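Local structure of autophagy protein 5 (Saccharomyces cerevisiae, 2DYO) at residues G14-L19 against V42-Y47; V20-S25 against A36-R41; P24-K29 against L123-S128; V92-L97 against T117-H122. The protein takes part in cytoplasm-to-vacuole transport and autophagic vesicle formation, and is required for the selective degradation of nuclei and mitochondria. All coordinates share one frame; numbering follows the deposited sequence.

Interaction 1: G14-L19 against V42-Y47; sequences GELNVL and VPRETY
Val-18 and Val-42 press their CG2 methyls together at 3.8 Å where two antiparallel strands of the first ubiquitin-like domain, 15-22 and 37-43, form the hairpin that opens its beta-grasp fold. The two side chains meet at a slant. In Val-42, CG1 stands opposite the backbone N (chi1 176°) and CG2 lies beside that nitrogen, turned to Val-18. Leu-16 projects to the same face of the sheet, and its CG lies 4.1 Å from CG of Arg-44, the leucine slanting across the extended arginine chain; its CD2 stands oblique to the guanidinium. That charged end is held elsewhere: NH2 forms a salt bridge with Asp-95, and NH1 one with an acidic side chain of another protein chain. On the other face, with Pro-43, Glu-15 lays CG along the Val-42 peptide, 3.6 Å from Val-42 O, while its carboxylate OE1 reaches Arg-41 NE in a salt bridge. The backbones join through two nearly straight bonds: Leu-16 N to Val-42 O at 2.7 Å, and Val-42 N to Leu-16 O at 3.0 Å. The first donor is tilted from the carbonyl plane; the second lies in it. Beyond Pro-43 the chain turns off, and Arg-44 N binds Gly-14 O at 3.2 Å from well above the carbonyl plane. A water that accepts from Glu-45 N lies 2.7 Å from that same oxygen, Gly-14 O.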
loop_
_atom_site.group_PDB
_atom_site.type_symbol
_atom_site.label_atom_id
_atom_site.label_comp_id
_atom_site.label_asym_id
_atom_site.label_seq_id
_atom_site.Cartn_x
_atom_site.Cartn_y
_atom_site.Cartn_z
ATOM N N GLY A 14 -8.812 -5.322 -4.213
ATOM C CA GLY A 14 -8.194 -5.708 -2.947
ATOM C C GLY A 14 -8.731 -4.790 -1.868
ATOM O O GLY A 14 -8.880 -3.591 -2.107
ATOM N N GLU A 15 -9.017 -5.328 -0.684
ATOM C CA GLU A 15 -9.600 -4.520 0.385
ATOM C C GLU A 15 -9.446 -5.179 1.755
ATOM O O GLU A 15 -9.545 -6.401 1.882
ATOM C CB GLU A 15 -11.079 -4.310 0.070
ATOM C CG GLU A 15 -11.765 -3.180 0.798
ATOM C CD GLU A 15 -13.130 -2.899 0.193
ATOM O OE1 GLU A 15 -14.148 -3.193 0.852
ATOM O OE2 GLU A 15 -13.180 -2.405 -0.957
ATOM N N LEU A 16 -9.228 -4.362 2.779
ATOM C CA LEU A 16 -9.027 -4.856 4.137
ATOM C C LEU A 16 -9.980 -4.273 5.174
ATOM O O LEU A 16 -10.529 -3.187 4.993
ATOM C CB LEU A 16 -7.597 -4.534 4.590
ATOM C CG LEU A 16 -6.443 -5.137 3.783
ATOM C CD1 LEU A 16 -5.127 -4.440 4.152
ATOM C CD2 LEU A 16 -6.360 -6.628 4.070
ATOM N N ASN A 17 -10.163 -5.010 6.265
ATOM C CA ASN A 17 -10.978 -4.540 7.374
ATOM C C ASN A 17 -9.964 -3.747 8.192
ATOM O O ASN A 17 -8.893 -4.258 8.517
ATOM C CB ASN A 17 -11.510 -5.708 8.223
ATOM C CG ASN A 17 -12.538 -6.548 7.494
ATOM O OD1 ASN A 17 -13.424 -6.023 6.819
ATOM N ND2 ASN A 17 -12.439 -7.865 7.645
ATOM N N VAL A 18 -10.286 -2.499 8.512
ATOM C CA VAL A 18 -9.367 -1.677 9.285
ATOM C C VAL A 18 -10.040 -1.060 10.499
ATOM O O VAL A 18 -11.065 -0.382 10.387
ATOM C CB VAL A 18 -8.769 -0.545 8.421
ATOM C CG1 VAL A 18 -7.906 0.372 9.284
ATOM C CG2 VAL A 18 -7.946 -1.145 7.290
ATOM N N LEU A 19 -9.458 -1.306 11.663
ATOM C CA LEU A 19 -9.993 -0.768 12.899
ATOM C C LEU A 19 -9.134 0.409 13.321
ATOM O O LEU A 19 -8.004 0.234 13.772
ATOM C CB LEU A 19 -9.984 -1.840 13.994
ATOM C CG LEU A 19 -10.673 -1.448 15.303
ATOM C CD1 LEU A 19 -12.119 -1.064 15.013
ATOM C CD2 LEU A 19 -10.600 -2.605 16.301
ATOM N N VAL A 42 -10.866 -0.568 3.662
ATOM C CA VAL A 42 -9.843 0.213 2.984
ATOM C C VAL A 42 -9.169 -0.602 1.889
ATOM O O VAL A 42 -8.754 -1.740 2.124
ATOM C CB VAL A 42 -8.762 0.659 3.991
ATOM C CG1 VAL A 42 -7.638 1.387 3.276
ATOM C CG2 VAL A 42 -9.386 1.543 5.062
ATOM N N PRO A 43 -9.060 -0.035 0.677
ATOM C CA PRO A 43 -8.418 -0.759 -0.420
ATOM C C PRO A 43 -6.953 -1.040 -0.084
ATOM O O PRO A 43 -6.331 -0.310 0.695
ATOM C CB PRO A 43 -8.535 0.213 -1.599
ATOM C CG PRO A 43 -9.784 1.001 -1.278
ATOM C CD PRO A 43 -9.631 1.242 0.206
ATOM N N ARG A 44 -6.409 -2.110 -0.649
ATOM C CA ARG A 44 -5.002 -2.409 -0.437
ATOM C C ARG A 44 -4.232 -1.341 -1.219
ATOM O O ARG A 44 -3.166 -0.893 -0.806
ATOM C CB ARG A 44 -4.657 -3.797 -0.986
ATOM C CG ARG A 44 -4.716 -4.920 0.051
ATOM C CD ARG A 44 -4.485 -6.269 -0.619
ATOM N NE ARG A 44 -4.192 -7.337 0.331
ATOM C CZ ARG A 44 -2.970 -7.643 0.755
ATOM N NH1 ARG A 44 -2.795 -8.632 1.621
ATOM N NH2 ARG A 44 -1.918 -6.962 0.310
ATOM N N GLU A 45 -4.804 -0.921 -2.346
ATOM C CA GLU A 45 -4.161 0.074 -3.195
ATOM C C GLU A 45 -4.578 1.516 -2.905
ATOM O O GLU A 45 -5.273 2.149 -3.707
ATOM C CB GLU A 45 -4.431 -0.237 -4.669
ATOM C CG GLU A 45 -4.001 -1.629 -5.124
ATOM C CD GLU A 45 -2.498 -1.785 -5.287
ATOM O OE1 GLU A 45 -2.095 -2.780 -5.922
ATOM O OE2 GLU A 45 -1.719 -0.938 -4.787
ATOM N N THR A 46 -4.149 2.028 -1.756
ATOM C CA THR A 46 -4.432 3.410 -1.386
ATOM C C THR A 46 -3.548 3.754 -0.199
ATOM O O THR A 46 -2.705 2.950 0.191
ATOM C CB THR A 46 -5.928 3.618 -1.015
ATOM O OG1 THR A 46 -6.204 5.024 -0.929
ATOM C CG2 THR A 46 -6.256 2.962 0.330
ATOM N N TYR A 47 -3.723 4.948 0.363
ATOM C CA TYR A 47 -2.939 5.363 1.523
ATOM C C TYR A 47 -3.875 5.595 2.708
ATOM O O TYR A 47 -5.007 6.057 2.530
ATOM C CB TYR A 47 -2.198 6.679 1.264
ATOM C CG TYR A 47 -1.106 6.629 0.215
ATOM C CD1 TYR A 47 -0.058 5.710 0.301
ATOM C CD2 TYR A 47 -1.086 7.555 -0.824
ATOM C CE1 TYR A 47 0.989 5.729 -0.628
ATOM C CE2 TYR A 47 -0.054 7.580 -1.749
ATOM C CZ TYR A 47 0.979 6.674 -1.649
ATOM O OH TYR A 47 2.008 6.737 -2.561
HETATM O O HOH W 1 -7.020 -2.380 -3.729
#

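Interaction 2: V20-S25 against A36-R41; sequences VSIDPS and AVLRIR
Val-20 and Leu-38 face each other as a hydrogen-bonded antiparallel pair, each N bound to the other's O: Val-20 N to Leu-38 O at 2.9 Å and Leu-38 N to Val-20 O at 3.0 Å. Val-20 N approaches its acceptor almost head-on, whereas Leu-38 N lies in the plane of the carbonyl it meets. A third bond, Ile-22 N to Ala-36 O at 2.9 Å, is reached from above the carbonyl plane, and there the pairing ends. Ala-36 tucks its CB against Ile-22 O at 3.4 Å, while CB and CG1 of Ile-22 lie over Ala-36 CA. With CG1 beside its backbone N (chi1 -51°), Ile-22 brings CD1 within 4.3 Å of Leu-38 CD1. Farther along the same face Ile-40 closes the row: its CG1 sits between backbone N and carbonyl carbon (chi1 55°), and the extended chain carries CD1 to 4.3 Å from Val-20 CG2. Ser-21 and Val-37, a non-hydrogen-bonded pair, turn to the other face, where Ser-21 OG makes a weak hydrogen bond to Ile-121 O. The strands, 165° apart in direction, make the first hairpin of the beta-grasp sheet. Helix 52-59 packs on the Ile-22, Leu-38 and Ile-40 face through Ile-55 and Leu-54, and strand 118-126 runs along the far edge of strand 15-22.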
loop_
_atom_site.group_PDB
_atom_site.type_symbol
_atom_site.label_atom_id
_atom_site.label_comp_id
_atom_site.label_asym_id
_atom_site.label_seq_id
_atom_site.Cartn_x
_atom_site.Cartn_y
_atom_site.Cartn_z
ATOM N N VAL A 20 -9.668 1.615 13.159
ATOM C CA VAL A 20 -8.935 2.813 13.536
ATOM C C VAL A 20 -9.356 3.300 14.918
ATOM O O VAL A 20 -10.548 3.429 15.208
ATOM C CB VAL A 20 -9.166 3.958 12.520
ATOM C CG1 VAL A 20 -8.414 5.209 12.969
ATOM C CG2 VAL A 20 -8.695 3.530 11.135
ATOM N N SER A 21 -8.374 3.566 15.768
ATOM C CA SER A 21 -8.651 4.065 17.106
ATOM C C SER A 21 -7.980 5.421 17.257
ATOM O O SER A 21 -6.827 5.603 16.863
ATOM C CB SER A 21 -8.114 3.102 18.162
ATOM O OG SER A 21 -6.709 2.984 18.055
ATOM N N ILE A 22 -8.711 6.372 17.824
ATOM C CA ILE A 22 -8.201 7.723 18.030
ATOM C C ILE A 22 -7.744 7.862 19.476
ATOM O O ILE A 22 -8.565 7.791 20.389
ATOM C CB ILE A 22 -9.306 8.773 17.771
ATOM C CG1 ILE A 22 -9.971 8.511 16.415
ATOM C CG2 ILE A 22 -8.720 10.176 17.835
ATOM C CD1 ILE A 22 -9.011 8.509 15.239
ATOM N N ASP A 23 -6.442 8.058 19.688
ATOM C CA ASP A 23 -5.930 8.203 21.048
ATOM C C ASP A 23 -6.671 9.304 21.795
ATOM O O ASP A 23 -7.005 10.336 21.223
ATOM C CB ASP A 23 -4.433 8.516 21.048
ATOM C CG ASP A 23 -3.576 7.273 20.905
ATOM O OD1 ASP A 23 -2.351 7.375 21.126
ATOM O OD2 ASP A 23 -4.119 6.197 20.569
ATOM N N PRO A 24 -6.935 9.090 23.092
ATOM C CA PRO A 24 -7.644 10.078 23.911
ATOM C C PRO A 24 -6.976 11.452 23.923
ATOM O O PRO A 24 -7.621 12.461 24.213
ATOM C CB PRO A 24 -7.682 9.420 25.293
ATOM C CG PRO A 24 -6.462 8.548 25.293
ATOM C CD PRO A 24 -6.499 7.947 23.910
ATOM N N SER A 25 -5.689 11.490 23.593
ATOM C CA SER A 25 -4.947 12.744 23.559
ATOM C C SER A 25 -5.616 13.764 22.635
ATOM O O SER A 25 -5.455 14.970 22.817
ATOM C CB SER A 25 -3.509 12.491 23.099
ATOM O OG SER A 25 -3.481 11.891 21.815
ATOM N N ALA A 36 -14.029 7.674 19.335
ATOM C CA ALA A 36 -12.647 7.251 19.133
ATOM C C ALA A 36 -12.474 5.943 18.364
ATOM O O ALA A 36 -11.395 5.353 18.392
ATOM C CB ALA A 36 -11.951 7.146 20.479
ATOM N N VAL A 37 -13.517 5.491 17.676
ATOM C CA VAL A 37 -13.428 4.236 16.934
ATOM C C VAL A 37 -14.115 4.283 15.576
ATOM O O VAL A 37 -15.249 4.746 15.460
ATOM C CB VAL A 37 -14.053 3.069 17.739
ATOM C CG1 VAL A 37 -13.860 1.758 16.993
ATOM C CG2 VAL A 37 -13.426 2.991 19.120
ATOM N N LEU A 38 -13.414 3.804 14.553
ATOM C CA LEU A 38 -13.949 3.749 13.195
ATOM C C LEU A 38 -13.674 2.372 12.605
ATOM O O LEU A 38 -12.539 1.902 12.622
ATOM C CB LEU A 38 -13.303 4.815 12.299
ATOM C CG LEU A 38 -13.647 6.280 12.577
ATOM C CD1 LEU A 38 -12.464 6.962 13.241
ATOM C CD2 LEU A 38 -13.990 6.976 11.268
ATOM N N ARG A 39 -14.713 1.730 12.085
ATOM C CA ARG A 39 -14.572 0.405 11.485
ATOM C C ARG A 39 -14.854 0.546 10.004
ATOM O O ARG A 39 -16.007 0.622 9.581
ATOM C CB ARG A 39 -15.546 -0.580 12.133
ATOM C CG ARG A 39 -15.276 -0.773 13.615
ATOM C CD ARG A 39 -16.092 0.181 14.437
ATOM N NE ARG A 39 -17.341 -0.435 14.866
ATOM C CZ ARG A 39 -18.504 0.201 14.931
ATOM N NH1 ARG A 39 -18.582 1.478 14.589
ATOM N NH2 ARG A 39 -19.586 -0.439 15.350
ATOM N N ILE A 40 -13.784 0.569 9.219
ATOM C CA ILE A 40 -13.893 0.783 7.785
ATOM C C ILE A 40 -13.245 -0.247 6.864
ATOM O O ILE A 40 -12.448 -1.081 7.285
ATOM C CB ILE A 40 -13.293 2.156 7.441
ATOM C CG1 ILE A 40 -11.856 2.229 7.977
ATOM C CG2 ILE A 40 -14.133 3.259 8.080
ATOM C CD1 ILE A 40 -11.112 3.502 7.636
ATOM N N ARG A 41 -13.617 -0.171 5.592
ATOM C CA ARG A 41 -13.056 -1.034 4.567
ATOM C C ARG A 41 -12.112 -0.128 3.797
ATOM O O ARG A 41 -12.500 0.957 3.353
ATOM C CB ARG A 41 -14.156 -1.575 3.653
ATOM C CG ARG A 41 -14.983 -2.673 4.309
ATOM C CD ARG A 41 -14.158 -3.949 4.466
ATOM N NE ARG A 41 -14.023 -4.674 3.205
ATOM C CZ ARG A 41 -13.292 -5.776 3.053
ATOM N NH1 ARG A 41 -12.627 -6.276 4.081
ATOM N NH2 ARG A 41 -13.230 -6.381 1.876
#

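Interaction 3: P24-K29 against L123-S128; sequences PSFLMK and LVMGDS
Ser-25 OG is hydrogen-bonded to a water at 2.6 Å and rests 3.4 Å from Met-125 CG; the same water accepts from Met-125 N, so it bridges the two segments. Met-125 starts with CG between its backbone N and carbonyl carbon (chi1 67°) and bends at chi3, which swings CE over the centre of the Phe-26 ring, 3.4 Å from the centroid. SD stands higher above that face, 4.8 Å from the ring centroid, a Met-aromatic contact. Leu-123 CD1 covers the opposite face, offset toward the rim, 3.8 Å from Phe-26 CE2. The ring, carried by the 3-10 turn that follows strand 15-22, is thus sandwiched between alternate residues of strand 118-126, the middle strand of the five in the ubiquitin-like beta-grasp sheet. Its edge meets the backbone between them, with Val-124 C in the ring plane and 3.5 Å from Phe-26 CE1. With an alanine here, a gap would probably open between Met-125 and Leu-123, and the end of the Met-125 chain would be set free to turn. Trp-56 of helix 52-59 and Phe-75 of strand 74-79 also touch Phe-26. Ser-25 O, 3.2 Å from Met-125 CE, also accepts a hydrogen bond from Ser-64 OG.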
loop_
_atom_site.group_PDB
_atom_site.type_symbol
_atom_site.label_atom_id
_atom_site.label_comp_id
_atom_site.label_asym_id
_atom_site.label_seq_id
_atom_site.Cartn_x
_atom_site.Cartn_y
_atom_site.Cartn_z
ATOM N N PRO A 24 -6.935 9.090 23.092
ATOM C CA PRO A 24 -7.644 10.078 23.911
ATOM C C PRO A 24 -6.976 11.452 23.923
ATOM O O PRO A 24 -7.621 12.461 24.213
ATOM C CB PRO A 24 -7.682 9.420 25.293
ATOM C CG PRO A 24 -6.462 8.548 25.293
ATOM C CD PRO A 24 -6.499 7.947 23.910
ATOM N N SER A 25 -5.689 11.490 23.593
ATOM C CA SER A 25 -4.947 12.744 23.559
ATOM C C SER A 25 -5.616 13.764 22.635
ATOM O O SER A 25 -5.455 14.970 22.817
ATOM C CB SER A 25 -3.509 12.491 23.099
ATOM O OG SER A 25 -3.481 11.891 21.815
ATOM N N PHE A 26 -6.370 13.272 21.653
ATOM C CA PHE A 26 -7.072 14.126 20.688
ATOM C C PHE A 26 -8.456 14.545 21.174
ATOM O O PHE A 26 -9.007 15.547 20.717
ATOM C CB PHE A 26 -7.286 13.394 19.353
ATOM C CG PHE A 26 -6.035 13.168 18.553
ATOM C CD1 PHE A 26 -5.104 12.212 18.936
ATOM C CD2 PHE A 26 -5.808 13.897 17.389
ATOM C CE1 PHE A 26 -3.964 11.981 18.169
ATOM C CE2 PHE A 26 -4.675 13.675 16.616
ATOM C CZ PHE A 26 -3.751 12.716 17.006
ATOM N N LEU A 27 -9.012 13.771 22.099
ATOM C CA LEU A 27 -10.365 14.014 22.579
ATOM C C LEU A 27 -10.561 14.663 23.944
ATOM O O LEU A 27 -9.679 14.655 24.806
ATOM C CB LEU A 27 -11.137 12.694 22.518
ATOM C CG LEU A 27 -10.988 11.983 21.165
ATOM C CD1 LEU A 27 -11.523 10.564 21.249
ATOM C CD2 LEU A 27 -11.714 12.775 20.086
ATOM N N MET A 28 -11.750 15.230 24.117
ATOM C CA MET A 28 -12.135 15.889 25.356
ATOM C C MET A 28 -12.548 14.833 26.371
ATOM O O MET A 28 -13.398 13.985 26.097
ATOM C CB MET A 28 -13.290 16.861 25.098
ATOM C CG MET A 28 -12.845 18.309 24.893
ATOM S SD MET A 28 -14.090 19.418 24.156
ATOM C CE MET A 28 -15.519 18.302 23.934
ATOM N N LYS A 29 -11.933 14.889 27.547
ATOM C CA LYS A 29 -12.225 13.934 28.610
ATOM C C LYS A 29 -13.730 13.812 28.829
ATOM O O LYS A 29 -14.403 14.785 29.165
ATOM C CB LYS A 29 -11.535 14.365 29.901
ATOM N N LEU A 123 -4.373 6.494 15.762
ATOM C CA LEU A 123 -3.946 7.847 15.412
ATOM C C LEU A 123 -3.340 8.444 16.681
ATOM O O LEU A 123 -4.014 8.533 17.707
ATOM C CB LEU A 123 -5.150 8.688 14.981
ATOM C CG LEU A 123 -5.002 9.828 13.962
ATOM C CD1 LEU A 123 -5.989 10.914 14.322
ATOM C CD2 LEU A 123 -3.590 10.390 13.938
ATOM N N VAL A 124 -2.080 8.860 16.602
ATOM C CA VAL A 124 -1.375 9.421 17.751
ATOM C C VAL A 124 -0.783 10.809 17.484
ATOM O O VAL A 124 -0.637 11.222 16.333
ATOM C CB VAL A 124 -0.227 8.474 18.178
ATOM C CG1 VAL A 124 0.515 9.041 19.371
ATOM C CG2 VAL A 124 -0.787 7.103 18.504
ATOM N N MET A 125 -0.456 11.529 18.556
ATOM C CA MET A 125 0.147 12.853 18.438
ATOM C C MET A 125 1.360 12.948 19.356
ATOM O O MET A 125 1.531 12.122 20.253
ATOM C CB MET A 125 -0.853 13.950 18.805
ATOM C CG MET A 125 -1.265 13.966 20.265
ATOM S SD MET A 125 -2.098 15.508 20.672
ATOM C CE MET A 125 -3.736 15.177 20.082
ATOM N N GLY A 126 2.196 13.956 19.131
ATOM C CA GLY A 126 3.383 14.129 19.949
ATOM C C GLY A 126 4.248 15.289 19.495
ATOM O O GLY A 126 3.957 15.928 18.481
ATOM N N ASP A 127 5.311 15.565 20.246
ATOM C CA ASP A 127 6.221 16.657 19.921
ATOM C C ASP A 127 7.477 16.146 19.230
ATOM O O ASP A 127 7.981 16.769 18.296
ATOM C CB ASP A 127 6.610 17.422 21.190
ATOM C CG ASP A 127 5.451 18.204 21.777
ATOM O OD1 ASP A 127 4.908 19.082 21.071
ATOM O OD2 ASP A 127 5.084 17.944 22.942
ATOM N N SER A 128 7.985 15.012 19.699
ATOM C CA SER A 128 9.179 14.422 19.114
ATOM C C SER A 128 8.784 13.447 18.011
ATOM O O SER A 128 8.497 12.276 18.267
ATOM C CB SER A 128 10.000 13.701 20.189
ATOM O OG SER A 128 9.241 12.692 20.832
HETATM O O HOH W 2 -1.434 10.442 21.265
#

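Interaction 4: V92-L97 against T117-H122; sequences VLFDCL and TFLRIH
Phe-94 reaches from helix 90-98 to Thr-117 and Leu-119 of segment 117-122. Its CB lies beside Leu-16 CD1 of strand 15-22. CG then stands opposite the backbone N (chi1 -177°), which carries the ring away from the helix toward Thr-117. On one side, the ring edge at CD1 faces Leu-119 CD1 at 4.5 Å, a loose contact, and CE1 has Phe-118 O near the ring plane at 4.3 Å. On the other side CD2 lies against Arg-44 NH1. At the tip, CZ meets Thr-117 CG2 at 3.6 Å, the methyl coming at a slant to the ring; the two side chains cross at about a right angle. One turn on, Leu-97 carries the tighter touch, its CD1 3.5 Å from Leu-119 CD1, again with the side chains nearly perpendicular. The helix runs across the strand at 99°, its axis 10.0 Å away, so Phe-94 and Leu-97 bridge the distance at successive turns. In the beta-grasp order of this ubiquitin-like domain the helix falls between the fourth and fifth strands; Ile-84 of strand 82-84 and His-79 of strand 74-79 also touch Leu-97. With methyls and an aromatic ring as the meeting groups, the contact depends on fit and burial of apolar surface, and no directional polar bond between the two segments fixes the rotation of the ring.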
loop_
_atom_site.group_PDB
_atom_site.type_symbol
_atom_site.label_atom_id
_atom_site.label_comp_id
_atom_site.label_asym_id
_atom_site.label_seq_id
_atom_site.Cartn_x
_atom_site.Cartn_y
_atom_site.Cartn_z
ATOM N N VAL A 92 0.790 -3.072 1.282
ATOM C CA VAL A 92 2.213 -3.285 1.529
ATOM C C VAL A 92 2.487 -3.211 3.033
ATOM O O VAL A 92 3.301 -3.968 3.572
ATOM C CB VAL A 92 3.066 -2.233 0.771
ATOM C CG1 VAL A 92 4.541 -2.345 1.175
ATOM C CG2 VAL A 92 2.939 -2.468 -0.744
ATOM N N LEU A 93 1.809 -2.290 3.711
ATOM C CA LEU A 93 1.970 -2.170 5.157
ATOM C C LEU A 93 1.430 -3.453 5.783
ATOM O O LEU A 93 2.035 -4.019 6.701
ATOM C CB LEU A 93 1.183 -0.966 5.688
ATOM C CG LEU A 93 1.708 0.439 5.357
ATOM C CD1 LEU A 93 0.725 1.489 5.867
ATOM C CD2 LEU A 93 3.072 0.645 5.994
ATOM N N PHE A 94 0.294 -3.917 5.263
ATOM C CA PHE A 94 -0.338 -5.130 5.775
ATOM C C PHE A 94 0.576 -6.343 5.621
ATOM O O PHE A 94 0.756 -7.114 6.565
ATOM C CB PHE A 94 -1.654 -5.403 5.038
ATOM C CG PHE A 94 -2.400 -6.604 5.561
ATOM C CD1 PHE A 94 -3.161 -6.517 6.720
ATOM C CD2 PHE A 94 -2.327 -7.823 4.899
ATOM C CE1 PHE A 94 -3.844 -7.635 7.215
ATOM C CE2 PHE A 94 -3.002 -8.946 5.383
ATOM C CZ PHE A 94 -3.764 -8.848 6.542
ATOM N N ASP A 95 1.135 -6.521 4.426
ATOM C CA ASP A 95 2.020 -7.652 4.161
ATOM C C ASP A 95 3.204 -7.641 5.111
ATOM O O ASP A 95 3.640 -8.686 5.589
ATOM C CB ASP A 95 2.531 -7.618 2.717
ATOM C CG ASP A 95 1.449 -7.917 1.705
ATOM O OD1 ASP A 95 0.310 -8.206 2.119
ATOM O OD2 ASP A 95 1.737 -7.874 0.489
ATOM N N CYS A 96 3.723 -6.451 5.383
ATOM C CA CYS A 96 4.857 -6.312 6.274
ATOM C C CYS A 96 4.494 -6.713 7.702
ATOM O O CYS A 96 5.321 -7.261 8.426
ATOM C CB CYS A 96 5.364 -4.872 6.254
ATOM S SG CYS A 96 6.613 -4.560 7.499
ATOM N N LEU A 97 3.254 -6.443 8.102
ATOM C CA LEU A 97 2.800 -6.781 9.447
ATOM C C LEU A 97 2.285 -8.218 9.568
ATOM O O LEU A 97 2.436 -8.848 10.614
ATOM C CB LEU A 97 1.695 -5.815 9.889
ATOM C CG LEU A 97 2.060 -4.330 9.981
ATOM C CD1 LEU A 97 0.806 -3.504 10.246
ATOM C CD2 LEU A 97 3.082 -4.125 11.082
ATOM N N THR A 117 -9.464 -11.224 9.847
ATOM C CA THR A 117 -8.314 -10.604 9.209
ATOM C C THR A 117 -8.575 -9.104 9.203
ATOM O O THR A 117 -9.478 -8.632 8.519
ATOM C CB THR A 117 -8.135 -11.082 7.757
ATOM O OG1 THR A 117 -7.931 -12.500 7.738
ATOM C CG2 THR A 117 -6.927 -10.400 7.124
ATOM N N PHE A 118 -7.810 -8.356 9.984
ATOM C CA PHE A 118 -7.998 -6.912 10.012
ATOM C C PHE A 118 -6.728 -6.191 10.402
ATOM O O PHE A 118 -5.792 -6.794 10.924
ATOM C CB PHE A 118 -9.136 -6.526 10.970
ATOM C CG PHE A 118 -8.810 -6.718 12.424
ATOM C CD1 PHE A 118 -8.429 -7.962 12.915
ATOM C CD2 PHE A 118 -8.915 -5.653 13.312
ATOM C CE1 PHE A 118 -8.158 -8.138 14.272
ATOM C CE2 PHE A 118 -8.646 -5.819 14.666
ATOM C CZ PHE A 118 -8.267 -7.065 15.148
ATOM N N LEU A 119 -6.704 -4.892 10.132
ATOM C CA LEU A 119 -5.557 -4.061 10.442
ATOM C C LEU A 119 -5.950 -3.056 11.513
ATOM O O LEU A 119 -6.871 -2.260 11.328
ATOM C CB LEU A 119 -5.088 -3.334 9.177
ATOM C CG LEU A 119 -3.844 -2.451 9.277
ATOM C CD1 LEU A 119 -2.650 -3.278 9.738
ATOM C CD2 LEU A 119 -3.572 -1.824 7.910
ATOM N N ARG A 120 -5.246 -3.100 12.635
ATOM C CA ARG A 120 -5.512 -2.203 13.746
ATOM C C ARG A 120 -4.603 -0.984 13.658
ATOM O O ARG A 120 -3.380 -1.106 13.713
ATOM C CB ARG A 120 -5.282 -2.947 15.061
ATOM C CG ARG A 120 -6.079 -2.408 16.223
ATOM C CD ARG A 120 -6.302 -3.494 17.263
ATOM N NE ARG A 120 -7.405 -3.157 18.158
ATOM C CZ ARG A 120 -8.027 -4.033 18.940
ATOM N NH1 ARG A 120 -7.654 -5.307 18.940
ATOM N NH2 ARG A 120 -9.030 -3.637 19.713
ATOM N N ILE A 121 -5.209 0.191 13.520
ATOM C CA ILE A 121 -4.459 1.438 13.403
ATOM C C ILE A 121 -4.873 2.448 14.469
ATOM O O ILE A 121 -6.060 2.634 14.735
ATOM C CB ILE A 121 -4.674 2.073 12.016
ATOM C CG1 ILE A 121 -4.082 1.169 10.934
ATOM C CG2 ILE A 121 -4.064 3.473 11.979
ATOM C CD1 ILE A 121 -2.583 0.985 11.029
ATOM N N HIS A 122 -3.884 3.109 15.060
ATOM C CA HIS A 122 -4.130 4.099 16.100
ATOM C C HIS A 122 -3.553 5.449 15.678
ATOM O O HIS A 122 -2.391 5.537 15.280
ATOM C CB HIS A 122 -3.473 3.650 17.410
ATOM C CG HIS A 122 -3.703 2.205 17.737
ATOM N ND1 HIS A 122 -4.587 1.788 18.709
ATOM C CD2 HIS A 122 -3.185 1.077 17.193
ATOM C CE1 HIS A 122 -4.606 0.467 18.750
ATOM N NE2 HIS A 122 -3.765 0.010 17.840
#

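Overall arrangement
All four contacts belong to one ubiquitin-like sheet and its surroundings. Interactions 1 and 2 are the two ends of a single hairpin, centres about 15 Å apart, joined by a probable hydrogen bond from Val-18 N to Ile-40 O at 2.9 Å. Strand 15-22 pairs on its other edge with strand 118-126, which ties interaction 1 to interaction 4 (centres about 9 Å apart) through Leu-19 N to Leu-119 O at 2.8 Å. The same pairing links interaction 2 to interaction 3 through Leu-123 N to Ser-21 O, also 2.8 Å. Interactions 3 and 4 use successive parts of strand 118-126, their centres about 21 Å apart. Another protein chain reaches interactions 1, 2 and 4, but not interaction 3.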